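Local coordinates for protein putative tRNA (Adenine(37)-N6)-methyltransferase (Pseudomonas aeruginosa, PDB 7BTU) that probably uses S-adenosyl-L-methionine to methylate the threonylcarbamoyl-modified adenosine at position 37 of tRNA, at residues L64-H69 and D129-L134; A34-G39 and R181-E186; E54-V59 and V110-F115; E23-P28 and Y209-W214; G177-Q182 and W214-H219. All coordinates share one frame; numbering follows the deposited sequence.

Contact 1. Residues L64-H69 and D129-L134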
# COMPACT_ATOMS: atom_id res chain seq x y z
N LEU B 64 2.03 -6.45 -1.97
CA LEU B 64 3.03 -7.19 -1.24
C LEU B 64 3.75 -6.20 -0.32
O LEU B 64 4.24 -5.16 -0.79
CB LEU B 64 4.05 -7.87 -2.18
CG LEU B 64 3.51 -8.90 -3.21
CD1 LEU B 64 4.62 -9.48 -4.12
CD2 LEU B 64 2.65 -10.01 -2.52
N LEU B 65 3.83 -6.53 0.95
CA LEU B 65 4.74 -5.85 1.86
C LEU B 65 5.99 -6.71 1.92
O LEU B 65 5.91 -7.95 2.03
CB LEU B 65 4.17 -5.72 3.30
CG LEU B 65 2.87 -4.93 3.36
CD1 LEU B 65 2.27 -4.89 4.77
CD2 LEU B 65 3.03 -3.51 2.80
N PHE B 66 7.15 -6.04 1.90
CA PHE B 66 8.40 -6.76 1.77
C PHE B 66 9.49 -6.01 2.51
O PHE B 66 9.32 -4.87 2.96
CB PHE B 66 8.76 -6.95 0.29
CG PHE B 66 9.03 -5.63 -0.42
CD1 PHE B 66 7.99 -4.95 -1.07
CD2 PHE B 66 10.31 -5.12 -0.43
CE1 PHE B 66 8.26 -3.70 -1.72
CE2 PHE B 66 10.64 -3.88 -1.07
CZ PHE B 66 9.59 -3.18 -1.72
N LEU B 67 10.63 -6.68 2.65
CA LEU B 67 11.76 -6.11 3.35
C LEU B 67 12.76 -5.59 2.34
O LEU B 67 13.11 -6.34 1.41
CB LEU B 67 12.43 -7.16 4.22
CG LEU B 67 11.65 -7.59 5.48
CD1 LEU B 67 12.40 -8.65 6.22
CD2 LEU B 67 11.42 -6.38 6.37
N PHE B 68 13.18 -4.33 2.49
CA PHE B 68 14.34 -3.83 1.74
C PHE B 68 15.62 -4.44 2.31
O PHE B 68 15.74 -4.65 3.52
CB PHE B 68 14.45 -2.31 1.86
CG PHE B 68 13.36 -1.56 1.17
CD1 PHE B 68 13.25 -1.59 -0.21
CD2 PHE B 68 12.48 -0.76 1.90
CE1 PHE B 68 12.24 -0.84 -0.86
CE2 PHE B 68 11.47 -0.04 1.26
CZ PHE B 68 11.36 -0.09 -0.12
N HIS B 69 16.60 -4.66 1.44
CA HIS B 69 17.92 -5.15 1.88
C HIS B 69 18.77 -4.00 2.42
O HIS B 69 19.79 -3.62 1.83
CB HIS B 69 18.65 -5.85 0.74
N ASP B 129 15.10 -10.18 -7.20
CA ASP B 129 15.22 -11.61 -6.94
C ASP B 129 15.69 -11.80 -5.50
O ASP B 129 16.62 -11.12 -5.05
CB ASP B 129 16.23 -12.26 -7.90
CG ASP B 129 16.20 -13.76 -7.82
OD1 ASP B 129 15.15 -14.39 -8.08
OD2 ASP B 129 17.20 -14.31 -7.39
N GLY B 130 15.05 -12.73 -4.79
CA GLY B 130 15.43 -12.98 -3.39
C GLY B 130 14.73 -12.12 -2.35
O GLY B 130 14.99 -12.28 -1.14
N THR B 131 13.84 -11.20 -2.77
CA THR B 131 13.22 -10.28 -1.84
C THR B 131 12.37 -11.06 -0.82
O THR B 131 11.50 -11.83 -1.24
CB THR B 131 12.36 -9.28 -2.57
OG1 THR B 131 13.20 -8.39 -3.36
CG2 THR B 131 11.58 -8.46 -1.48
N PRO B 132 12.55 -10.84 0.49
CA PRO B 132 11.65 -11.49 1.48
C PRO B 132 10.32 -10.75 1.53
O PRO B 132 10.28 -9.53 1.66
CB PRO B 132 12.40 -11.36 2.82
CG PRO B 132 13.79 -10.80 2.50
CD PRO B 132 13.61 -10.05 1.16
N VAL B 133 9.22 -11.49 1.51
CA VAL B 133 7.88 -10.90 1.53
C VAL B 133 7.25 -11.16 2.90
O VAL B 133 7.34 -12.27 3.42
CB VAL B 133 7.02 -11.48 0.38
CG1 VAL B 133 5.53 -11.07 0.49
CG2 VAL B 133 7.59 -10.97 -0.98
N LEU B 134 6.58 -10.13 3.44
CA LEU B 134 5.89 -10.23 4.74
C LEU B 134 4.40 -10.42 4.65
O LEU B 134 3.79 -10.92 5.64
CB LEU B 134 6.10 -8.95 5.58
CG LEU B 134 7.55 -8.51 5.70
CD1 LEU B 134 7.64 -7.15 6.43
CD2 LEU B 134 8.32 -9.65 6.48
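Leu67 and Leu134 meet through their branches at about a right angle. CD2 of Leu67 lies 3.9 Å from CD1 of Leu134, and the CG of Leu67 rests against both methyls of Leu134. CB of Leu67 also lies 4.2 Å from Pro132 CG. Phe66 points to the same sheet face as Val133, but its ring turns away from the partner strand. Its CG sits between the backbone N and the carbonyl carbon (chi1 65°). The CB therefore carries much of the contact, 3.3 Å from Pro132 O and 3.7 Å from Thr131 CG2. That methyl also meets the ring atom CD2 obliquely. With OG1 of Thr131 beside the backbone N (chi1 -68°) and bonded to Leu128 O, CG2 is turned toward Phe66. Two backbone bonds frame the pair: Leu134 N to Leu65 O at 2.7 Å and Leu67 N to Pro132 O at 3.0 Å. Between them Phe66 and Val133 form an antiparallel non-hydrogen-bonded pair. Asn103 of the second subunit bonds to Leu134 O, so that subunit reaches this strand. The arrangement is that of two neighbouring antiparallel strands, 61-67 and 132-138, in the closed barrel of the N-terminal domain.

Contact 2. Residues A34-G39 and R181-E186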
# COMPACT_ATOMS: atom_id res chain seq x y z
N ALA B 34 5.26 -2.87 -17.59
CA ALA B 34 6.19 -3.90 -18.08
C ALA B 34 5.66 -5.28 -17.70
O ALA B 34 6.21 -5.95 -16.81
CB ALA B 34 7.61 -3.71 -17.55
N PRO B 35 4.60 -5.73 -18.36
CA PRO B 35 4.05 -7.04 -18.00
C PRO B 35 4.99 -8.19 -18.25
O PRO B 35 4.77 -9.27 -17.68
CB PRO B 35 2.79 -7.13 -18.88
CG PRO B 35 3.12 -6.26 -20.06
CD PRO B 35 3.89 -5.12 -19.50
N ALA B 36 6.00 -8.03 -19.12
CA ALA B 36 6.91 -9.15 -19.33
C ALA B 36 7.89 -9.33 -18.17
O ALA B 36 8.67 -10.29 -18.20
CB ALA B 36 7.68 -8.98 -20.67
N ALA B 37 7.89 -8.42 -17.19
CA ALA B 37 8.73 -8.52 -15.99
C ALA B 37 8.00 -9.49 -15.05
O ALA B 37 7.07 -9.12 -14.35
CB ALA B 37 8.96 -7.15 -15.34
N ARG B 38 8.41 -10.76 -15.05
CA ARG B 38 7.68 -11.80 -14.35
C ARG B 38 8.46 -12.32 -13.13
O ARG B 38 9.69 -12.23 -13.03
CB ARG B 38 7.36 -12.94 -15.30
CG ARG B 38 6.27 -12.50 -16.36
CD ARG B 38 5.99 -13.58 -17.37
NE ARG B 38 5.64 -14.80 -16.65
CZ ARG B 38 5.70 -16.01 -17.18
NH1 ARG B 38 6.08 -16.13 -18.44
NH2 ARG B 38 5.34 -17.08 -16.47
N GLY B 39 7.71 -12.89 -12.20
CA GLY B 39 8.38 -13.50 -11.07
C GLY B 39 7.40 -14.37 -10.31
O GLY B 39 6.20 -14.43 -10.65
N ARG B 181 12.07 -20.19 -20.60
CA ARG B 181 10.60 -20.16 -20.63
C ARG B 181 10.09 -18.81 -20.11
O ARG B 181 9.16 -18.72 -19.29
CB ARG B 181 9.99 -21.36 -19.86
CG ARG B 181 10.30 -22.70 -20.58
CD ARG B 181 9.53 -23.89 -20.05
NE ARG B 181 9.88 -25.15 -20.73
CZ ARG B 181 9.47 -25.52 -21.95
NH1 ARG B 181 8.67 -24.73 -22.68
NH2 ARG B 181 9.84 -26.69 -22.44
N GLN B 182 10.68 -17.75 -20.63
CA GLN B 182 10.33 -16.39 -20.21
C GLN B 182 10.27 -15.51 -21.44
O GLN B 182 10.97 -15.79 -22.43
CB GLN B 182 11.36 -15.78 -19.21
CG GLN B 182 11.36 -16.44 -17.81
CD GLN B 182 10.07 -16.11 -17.08
OE1 GLN B 182 9.42 -15.10 -17.39
NE2 GLN B 182 9.73 -16.90 -16.10
N PRO B 183 9.43 -14.45 -21.44
CA PRO B 183 9.39 -13.54 -22.63
C PRO B 183 10.55 -12.55 -22.64
O PRO B 183 10.38 -11.34 -22.39
CB PRO B 183 8.04 -12.84 -22.48
CG PRO B 183 7.87 -12.76 -20.95
CD PRO B 183 8.39 -14.12 -20.44
N VAL B 184 11.74 -13.07 -22.93
CA VAL B 184 12.97 -12.30 -22.72
C VAL B 184 13.01 -11.08 -23.63
O VAL B 184 13.43 -9.98 -23.22
CB VAL B 184 14.22 -13.19 -22.90
CG1 VAL B 184 15.54 -12.31 -23.05
CG2 VAL B 184 14.36 -14.14 -21.72
N ALA B 185 12.65 -11.25 -24.90
CA ALA B 185 12.73 -10.12 -25.83
C ALA B 185 11.80 -9.00 -25.38
O ALA B 185 12.18 -7.82 -25.37
CB ALA B 185 12.37 -10.55 -27.25
N GLU B 186 10.57 -9.36 -24.97
CA GLU B 186 9.61 -8.36 -24.53
C GLU B 186 10.08 -7.71 -23.24
O GLU B 186 9.95 -6.49 -23.08
CB GLU B 186 8.23 -8.98 -24.30
CG GLU B 186 7.56 -9.27 -25.64
CD GLU B 186 6.18 -9.86 -25.44
OE1 GLU B 186 6.10 -11.09 -25.26
OE2 GLU B 186 5.19 -9.09 -25.44
O HOH W 1 10.40 -12.39 -17.30
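Arg38 lays its guanidinium across the side-chain amide of Gln182. NE2 of Gln182 sits over the centre of the guanidinium, 4.2 Å above its plane, and the two flat groups are turned 50° apart. OE1 of Gln182 touches more of the arginine chain, 3.6 Å from Arg38 CB. The bend at chi3 of Arg38 (54°) folds the chain back over the amide. On the edge of the guanidinium, near its plane, Pro183 CD lies 3.7 Å from Arg38 NH1. No direct hydrogen bond joins the two segments. A water donates instead to Ala36 O and to Gln182 OE1, at 2.9 Å each. Beside it, the methyl of Ala36 sits between Pro183 and Glu186, with CB 3.7 Å from Glu186 CB and 3.8 Å from Pro183 CG. Pro183 is the N-cap residue of helix 184-193 and the centre of an inverse gamma turn. Further along that helix, Gln190 accepts a bond from Ala36 N. The turn before strand 38-43 thus meets the C-terminal domain through an amide lying obliquely over the guanidinium face, small apolar contacts, one water and the bond to Gln190. The join does not rest on paired charges.

Contact 3. Residues E54-V59 and V110-F115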
# COMPACT_ATOMS: atom_id res chain seq x y z
N GLU B 54 -7.30 -19.08 -1.08
CA GLU B 54 -8.66 -19.22 -1.60
C GLU B 54 -9.37 -17.86 -1.62
O GLU B 54 -9.41 -17.16 -0.61
CB GLU B 54 -9.45 -20.23 -0.77
N GLY B 55 -9.95 -17.51 -2.78
CA GLY B 55 -10.55 -16.19 -3.03
C GLY B 55 -9.73 -15.30 -3.95
O GLY B 55 -10.28 -14.37 -4.58
N LEU B 56 -8.43 -15.57 -4.08
CA LEU B 56 -7.57 -14.80 -4.98
C LEU B 56 -7.92 -14.98 -6.45
O LEU B 56 -7.49 -14.18 -7.29
CB LEU B 56 -6.10 -15.17 -4.72
CG LEU B 56 -5.59 -14.47 -3.46
CD1 LEU B 56 -4.10 -14.78 -3.18
CD2 LEU B 56 -5.85 -12.94 -3.43
N GLU B 57 -8.77 -15.96 -6.80
CA GLU B 57 -9.22 -16.09 -8.18
C GLU B 57 -10.00 -14.87 -8.66
O GLU B 57 -10.11 -14.66 -9.87
CB GLU B 57 -10.13 -17.32 -8.34
CG GLU B 57 -9.56 -18.66 -7.82
CD GLU B 57 -9.80 -18.91 -6.29
OE1 GLU B 57 -10.16 -17.95 -5.56
OE2 GLU B 57 -9.60 -20.08 -5.82
N GLN B 58 -10.59 -14.09 -7.77
CA GLN B 58 -11.41 -12.94 -8.14
C GLN B 58 -10.61 -11.62 -8.17
O GLN B 58 -11.18 -10.54 -8.35
CB GLN B 58 -12.57 -12.82 -7.12
CG GLN B 58 -13.30 -14.15 -6.80
CD GLN B 58 -13.99 -14.17 -5.39
OE1 GLN B 58 -14.64 -13.20 -4.98
NE2 GLN B 58 -13.87 -15.30 -4.67
N VAL B 59 -9.30 -11.69 -8.00
CA VAL B 59 -8.48 -10.53 -7.72
C VAL B 59 -7.41 -10.42 -8.81
O VAL B 59 -6.66 -11.37 -9.02
CB VAL B 59 -7.82 -10.67 -6.34
CG1 VAL B 59 -6.65 -9.71 -6.20
CG2 VAL B 59 -8.91 -10.50 -5.19
N VAL B 110 1.24 -5.52 -7.60
CA VAL B 110 1.72 -6.35 -8.69
C VAL B 110 0.53 -7.07 -9.27
O VAL B 110 -0.43 -7.37 -8.57
CB VAL B 110 2.84 -7.32 -8.16
CG1 VAL B 110 2.32 -8.27 -7.15
CG2 VAL B 110 3.55 -8.05 -9.25
N ARG B 111 0.61 -7.38 -10.55
CA ARG B 111 -0.44 -8.15 -11.20
C ARG B 111 -0.30 -9.61 -10.80
O ARG B 111 0.80 -10.18 -10.84
CB ARG B 111 -0.31 -8.02 -12.73
CG ARG B 111 -1.41 -8.83 -13.43
CD ARG B 111 -2.65 -8.00 -13.50
NE ARG B 111 -3.50 -8.41 -14.63
CZ ARG B 111 -4.31 -9.46 -14.57
NH1 ARG B 111 -4.37 -10.18 -13.44
NH2 ARG B 111 -5.05 -9.78 -15.64
N LEU B 112 -1.42 -10.22 -10.36
CA LEU B 112 -1.46 -11.63 -9.98
C LEU B 112 -1.88 -12.40 -11.23
O LEU B 112 -3.02 -12.25 -11.69
CB LEU B 112 -2.46 -11.86 -8.82
CG LEU B 112 -2.63 -13.31 -8.39
CD1 LEU B 112 -1.29 -13.88 -7.90
CD2 LEU B 112 -3.66 -13.38 -7.20
N GLU B 113 -0.97 -13.19 -11.79
CA GLU B 113 -1.33 -13.97 -12.98
C GLU B 113 -2.07 -15.23 -12.61
O GLU B 113 -2.83 -15.76 -13.41
CB GLU B 113 -0.07 -14.35 -13.78
CG GLU B 113 0.62 -13.12 -14.39
CD GLU B 113 -0.19 -12.51 -15.58
OE1 GLU B 113 0.04 -11.34 -15.95
OE2 GLU B 113 -1.06 -13.21 -16.14
N GLY B 114 -1.81 -15.76 -11.42
CA GLY B 114 -2.45 -17.01 -11.01
C GLY B 114 -1.72 -17.54 -9.79
O GLY B 114 -0.74 -16.95 -9.32
N PHE B 115 -2.20 -18.67 -9.28
CA PHE B 115 -1.56 -19.19 -8.09
C PHE B 115 -1.85 -20.68 -7.97
O PHE B 115 -2.76 -21.22 -8.60
CB PHE B 115 -2.06 -18.46 -6.85
CG PHE B 115 -3.54 -18.61 -6.59
CD1 PHE B 115 -4.43 -17.70 -7.15
CD2 PHE B 115 -4.03 -19.63 -5.78
CE1 PHE B 115 -5.81 -17.81 -6.94
CE2 PHE B 115 -5.41 -19.73 -5.53
CZ PHE B 115 -6.29 -18.81 -6.10
O HOH W 2 -5.50 -12.96 -10.91
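Glu57 presents its carboxylate to the edge of the Phe115 ring, with no direct hydrogen bond crossing between the two segments. The carboxylate carbon CD lies in the ring plane, 3.5 Å from Phe115 CZ. The two planes stand 68° apart. The bend at chi2 of Glu57 (85°) curls the chain back and places OE1 2.8 Å from Gly55 N, which donates to it on the syn side. This bond helps hold the carboxylate there. The backbone N of Glu57 also faces the ring edge, 3.5 Å from Phe115 CE1. Leu56 comes in obliquely, with its CB 3.5 Å from the same CE1. That CB also meets Leu112 CD2 at 3.9 Å. One water bridges the segments, donating to Val59 O and to Leu112 O at 2.7 Å each. Arg111 NH1 bonds to Ser60 O, and the water lies at its guanidinium edge. Glu113 and Gly114 both face Trp121 in a classic beta bulge. The 3-10 turn 56-58 packs on strand 105-116 mainly by apolar contact. OE2 of Glu57, 3.6 Å from Phe115 CZ, is the polar part that the ring edge may weakly favour, while the water links two carbonyls that cannot bond to each other.

Contact 4. Residues E23-P28 and Y209-W214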
# COMPACT_ATOMS: atom_id res chain seq x y z
N GLU B 23 19.37 -6.07 -10.14
CA GLU B 23 19.92 -4.80 -9.67
C GLU B 23 18.81 -3.77 -9.71
O GLU B 23 17.93 -3.81 -10.56
CB GLU B 23 21.16 -4.40 -10.53
CG GLU B 23 21.05 -4.88 -11.96
CD GLU B 23 22.35 -4.96 -12.75
OE1 GLU B 23 22.22 -5.03 -13.98
OE2 GLU B 23 23.47 -4.97 -12.21
N LYS B 24 18.87 -2.81 -8.79
CA LYS B 24 17.75 -1.90 -8.60
C LYS B 24 17.59 -0.94 -9.76
O LYS B 24 16.46 -0.63 -10.15
CB LYS B 24 17.93 -1.10 -7.29
N PHE B 25 18.69 -0.45 -10.35
CA PHE B 25 18.55 0.55 -11.38
C PHE B 25 17.84 0.01 -12.62
O PHE B 25 17.29 0.79 -13.39
CB PHE B 25 19.90 1.15 -11.75
CG PHE B 25 20.85 0.17 -12.40
CD1 PHE B 25 20.77 -0.09 -13.76
CD2 PHE B 25 21.86 -0.42 -11.65
CE1 PHE B 25 21.63 -0.97 -14.36
CE2 PHE B 25 22.73 -1.31 -12.23
CZ PHE B 25 22.62 -1.59 -13.60
N ALA B 26 17.77 -1.32 -12.79
CA ALA B 26 17.03 -1.88 -13.92
C ALA B 26 15.50 -1.89 -13.72
O ALA B 26 14.74 -2.04 -14.70
CB ALA B 26 17.47 -3.32 -14.10
N ILE B 27 15.04 -1.74 -12.51
CA ILE B 27 13.62 -1.89 -12.26
C ILE B 27 12.87 -0.72 -12.88
O ILE B 27 13.23 0.44 -12.63
CB ILE B 27 13.36 -2.00 -10.77
CG1 ILE B 27 14.01 -3.29 -10.27
CG2 ILE B 27 11.86 -2.01 -10.52
CD1 ILE B 27 13.87 -3.45 -8.78
N PRO B 28 11.85 -0.96 -13.70
CA PRO B 28 11.14 0.17 -14.30
C PRO B 28 10.46 1.02 -13.25
O PRO B 28 9.94 0.52 -12.24
CB PRO B 28 10.12 -0.49 -15.25
CG PRO B 28 10.32 -1.93 -15.15
CD PRO B 28 11.55 -2.24 -14.36
N TYR B 209 26.35 -0.07 -22.56
CA TYR B 209 25.73 -0.15 -21.24
C TYR B 209 25.29 -1.59 -21.06
O TYR B 209 25.13 -2.32 -22.03
CB TYR B 209 24.52 0.78 -21.15
CG TYR B 209 24.89 2.23 -21.20
CD1 TYR B 209 25.27 2.91 -20.05
CD2 TYR B 209 24.91 2.91 -22.40
CE1 TYR B 209 25.65 4.26 -20.10
CE2 TYR B 209 25.28 4.24 -22.45
CZ TYR B 209 25.65 4.91 -21.32
OH TYR B 209 26.01 6.22 -21.43
N GLY B 210 25.08 -2.02 -19.80
CA GLY B 210 24.62 -3.37 -19.57
C GLY B 210 23.66 -3.43 -18.40
O GLY B 210 23.71 -2.61 -17.48
N VAL B 211 22.85 -4.48 -18.42
CA VAL B 211 21.93 -4.74 -17.32
C VAL B 211 21.76 -6.26 -17.26
O VAL B 211 21.84 -6.97 -18.28
CB VAL B 211 20.56 -4.04 -17.54
CG1 VAL B 211 19.89 -4.57 -18.77
CG2 VAL B 211 19.68 -4.30 -16.32
N ARG B 212 21.54 -6.74 -16.07
CA ARG B 212 21.30 -8.16 -15.84
C ARG B 212 19.81 -8.41 -15.79
O ARG B 212 19.10 -7.69 -15.09
CB ARG B 212 21.97 -8.55 -14.52
CG ARG B 212 23.46 -8.63 -14.59
CD ARG B 212 24.00 -9.35 -13.42
NE ARG B 212 23.94 -8.53 -12.24
CZ ARG B 212 23.76 -8.99 -11.00
NH1 ARG B 212 23.62 -10.30 -10.77
NH2 ARG B 212 23.73 -8.12 -9.99
N LEU B 213 19.35 -9.48 -16.46
CA LEU B 213 17.95 -9.92 -16.34
C LEU B 213 17.94 -11.45 -16.32
O LEU B 213 18.62 -12.06 -17.14
CB LEU B 213 17.14 -9.42 -17.55
CG LEU B 213 16.96 -7.89 -17.68
CD1 LEU B 213 16.50 -7.56 -19.09
CD2 LEU B 213 15.93 -7.39 -16.61
N TRP B 214 17.22 -12.07 -15.36
CA TRP B 214 17.32 -13.51 -15.14
C TRP B 214 18.81 -13.84 -15.02
O TRP B 214 19.50 -13.19 -14.23
CB TRP B 214 16.57 -14.25 -16.24
CG TRP B 214 15.03 -14.04 -16.17
CD1 TRP B 214 14.26 -13.46 -17.10
CD2 TRP B 214 14.15 -14.48 -15.12
NE1 TRP B 214 12.92 -13.47 -16.69
CE2 TRP B 214 12.84 -14.09 -15.47
CE3 TRP B 214 14.34 -15.11 -13.88
CZ2 TRP B 214 11.71 -14.34 -14.66
CZ3 TRP B 214 13.21 -15.37 -13.05
CH2 TRP B 214 11.92 -14.97 -13.44
O HOH W 3 18.54 -6.37 -13.01
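Glu23 spends its two carboxylate oxygens on one residue, Arg212. OE1 accepts the backbone N-H of Arg212 at 2.8 Å, in a fairly straight bond (157°). The donor comes from above the carboxylate plane, 35° out of it. OE2 makes a longer salt bridge to Arg212 NE at 3.6 Å, and lies at the guanidinium edge. The carboxylate and guanidinium planes are nearly perpendicular, 86° apart, so the charges meet without a flat, two-pronged pairing. A water serves the backbone on both sides. It accepts from Glu23 N at 3.0 Å and donates to Arg212 O. Next to these polar links, Ala26 CB presses on Val211 CG2 at 3.3 Å, closer than normal carbon contact. Phe25 brings its ring edge toward Gly210 O. Away from Glu23, strand 209-213 pairs with strand 216-222, and Val211 bonds there to Val218. Glu23 and the water thus serve the backbone of Arg212 at the edge of that sheet, and one acidic side chain combines a peptide hydrogen bond with a loose charge pairing.

Contact 5. Residues G177-Q182 and W214-H219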
# COMPACT_ATOMS: atom_id res chain seq x y z
N GLY B 177 15.12 -16.95 -24.25
CA GLY B 177 13.73 -17.02 -23.84
C GLY B 177 13.21 -18.44 -23.91
O GLY B 177 12.51 -18.91 -23.00
N GLN B 178 13.60 -19.17 -24.98
CA GLN B 178 13.20 -20.57 -25.11
C GLN B 178 13.78 -21.40 -23.98
O GLN B 178 13.09 -22.26 -23.44
CB GLN B 178 13.66 -21.12 -26.45
CG GLN B 178 13.04 -20.40 -27.66
CD GLN B 178 11.71 -21.00 -28.01
OE1 GLN B 178 10.68 -20.31 -28.09
NE2 GLN B 178 11.72 -22.29 -28.23
N ARG B 179 15.05 -21.15 -23.61
CA ARG B 179 15.69 -21.88 -22.51
C ARG B 179 15.02 -21.57 -21.17
O ARG B 179 14.72 -22.48 -20.39
CB ARG B 179 17.18 -21.51 -22.44
CG ARG B 179 17.95 -22.22 -21.29
CD ARG B 179 19.47 -21.89 -21.31
NE ARG B 179 19.67 -20.45 -21.27
CZ ARG B 179 19.63 -19.71 -20.17
NH1 ARG B 179 19.38 -20.30 -18.98
NH2 ARG B 179 19.81 -18.39 -20.26
N LEU B 180 14.81 -20.28 -20.89
CA LEU B 180 14.28 -19.80 -19.62
C LEU B 180 12.77 -19.96 -19.49
O LEU B 180 12.26 -19.88 -18.36
CB LEU B 180 14.62 -18.31 -19.44
CG LEU B 180 16.11 -17.99 -19.14
CD1 LEU B 180 16.47 -16.48 -19.30
CD2 LEU B 180 16.44 -18.47 -17.72
N ARG B 181 12.07 -20.19 -20.60
CA ARG B 181 10.60 -20.16 -20.63
C ARG B 181 10.09 -18.81 -20.11
O ARG B 181 9.16 -18.72 -19.29
CB ARG B 181 9.99 -21.36 -19.86
CG ARG B 181 10.30 -22.70 -20.58
CD ARG B 181 9.53 -23.89 -20.05
NE ARG B 181 9.88 -25.15 -20.73
CZ ARG B 181 9.47 -25.52 -21.95
NH1 ARG B 181 8.67 -24.73 -22.68
NH2 ARG B 181 9.84 -26.69 -22.44
N GLN B 182 10.68 -17.75 -20.63
CA GLN B 182 10.33 -16.39 -20.21
C GLN B 182 10.27 -15.51 -21.44
O GLN B 182 10.97 -15.79 -22.43
CB GLN B 182 11.36 -15.78 -19.21
CG GLN B 182 11.36 -16.44 -17.81
CD GLN B 182 10.07 -16.11 -17.08
OE1 GLN B 182 9.42 -15.10 -17.39
NE2 GLN B 182 9.73 -16.90 -16.10
N TRP B 214 17.22 -12.07 -15.36
CA TRP B 214 17.32 -13.51 -15.14
C TRP B 214 18.81 -13.84 -15.02
O TRP B 214 19.50 -13.19 -14.23
CB TRP B 214 16.57 -14.25 -16.24
CG TRP B 214 15.03 -14.04 -16.17
CD1 TRP B 214 14.26 -13.46 -17.10
CD2 TRP B 214 14.15 -14.48 -15.12
NE1 TRP B 214 12.92 -13.47 -16.69
CE2 TRP B 214 12.84 -14.09 -15.47
CE3 TRP B 214 14.34 -15.11 -13.88
CZ2 TRP B 214 11.71 -14.34 -14.66
CZ3 TRP B 214 13.21 -15.37 -13.05
CH2 TRP B 214 11.92 -14.97 -13.44
N ASP B 215 19.34 -14.81 -15.77
CA ASP B 215 20.76 -15.15 -15.72
C ASP B 215 21.51 -14.58 -16.92
O ASP B 215 22.54 -15.13 -17.34
CB ASP B 215 20.97 -16.67 -15.60
CG ASP B 215 20.34 -17.46 -16.77
OD1 ASP B 215 19.82 -16.82 -17.72
OD2 ASP B 215 20.33 -18.70 -16.74
N LEU B 216 21.00 -13.50 -17.49
CA LEU B 216 21.54 -12.92 -18.72
C LEU B 216 22.25 -11.59 -18.46
O LEU B 216 21.89 -10.86 -17.53
CB LEU B 216 20.42 -12.66 -19.74
CG LEU B 216 19.32 -13.72 -19.91
CD1 LEU B 216 18.30 -13.19 -20.90
CD2 LEU B 216 19.98 -14.94 -20.48
N ASP B 217 23.21 -11.25 -19.34
CA ASP B 217 23.77 -9.89 -19.45
C ASP B 217 23.30 -9.33 -20.79
O ASP B 217 23.45 -9.98 -21.82
CB ASP B 217 25.30 -9.91 -19.39
CG ASP B 217 25.81 -10.46 -18.07
OD1 ASP B 217 25.42 -9.94 -17.00
OD2 ASP B 217 26.61 -11.42 -18.10
N VAL B 218 22.65 -8.18 -20.76
CA VAL B 218 22.06 -7.56 -21.95
C VAL B 218 22.85 -6.28 -22.16
O VAL B 218 23.03 -5.51 -21.20
CB VAL B 218 20.57 -7.25 -21.73
CG1 VAL B 218 19.94 -6.50 -22.95
CG2 VAL B 218 19.80 -8.60 -21.48
N HIS B 219 23.35 -6.07 -23.38
CA HIS B 219 24.13 -4.87 -23.66
C HIS B 219 23.40 -4.04 -24.69
O HIS B 219 22.77 -4.59 -25.60
CB HIS B 219 25.55 -5.20 -24.14
CG HIS B 219 26.33 -5.95 -23.12
ND1 HIS B 219 26.57 -7.30 -23.22
CD2 HIS B 219 26.84 -5.55 -21.93
CE1 HIS B 219 27.23 -7.70 -22.14
NE2 HIS B 219 27.42 -6.65 -21.36
O HOH W 1 10.40 -12.39 -17.30
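NH2 of Arg179 is held by two partners, Asp215 and His176. Its bond to Asp215 OD1 is 3.0 Å long and almost straight (175°), and the one to His176 ND1 helps fix the guanidinium. NH1 completes the salt bridge, donating to Asp215 OD2 at 2.9 Å, and this oxygen uses its syn lone pair. Arginine and aspartate meet end-on, one nitrogen to each oxygen, with their planes 37° apart. Asp215 holds CG between its backbone N and carbonyl carbon (chi1 58°), and this sends the carboxylate toward the helix. Leu180 slides past the carboxylate in the opposite direction and puts CD1 3.8 Å from Trp214 CB. The same methyl touches Leu216 CD2 at 4.0 Å. Leu216 CD2 also lies at the guanidinium edge, 3.5 Å from Arg179 NH2. Trp214 takes the CG of Gln182 over one face, 3.3 Å above the ring plane and toward its rim. At its edge the indole NE1 donates at 2.8 Å to the water that also links Gln182. The contact joins the end of helix 167-180 to the turn between strands 209-213 and 216-222. Helix 184-193 packs beside it, with Leu187 on Trp214 and Val184 on Leu216.

Contacts 1 and 3 belong to the N-terminal barrel. Their strands 61-67 and 105-116 are neighbours, Leu64 packs on Val110, and their centres lie 19 Å apart. Both touch the second subunit. Contact 5 lies within the C-terminal domain, where strands 209-213 and 216-222 pair. Contacts 2 and 4 join the two family regions, with centres 13 Å apart. The centres of contacts 2 and 5 are about 9 Å apart; they share Arg181, Gln182 and a water. Contact 4 shares Trp214 with contact 5. Along the chain, contacts 1 and 3 cross, and both nest inside contact 2, itself nested inside contact 4. The start of helix 184-193 and strand 209-213 thus return to early N-terminal loops.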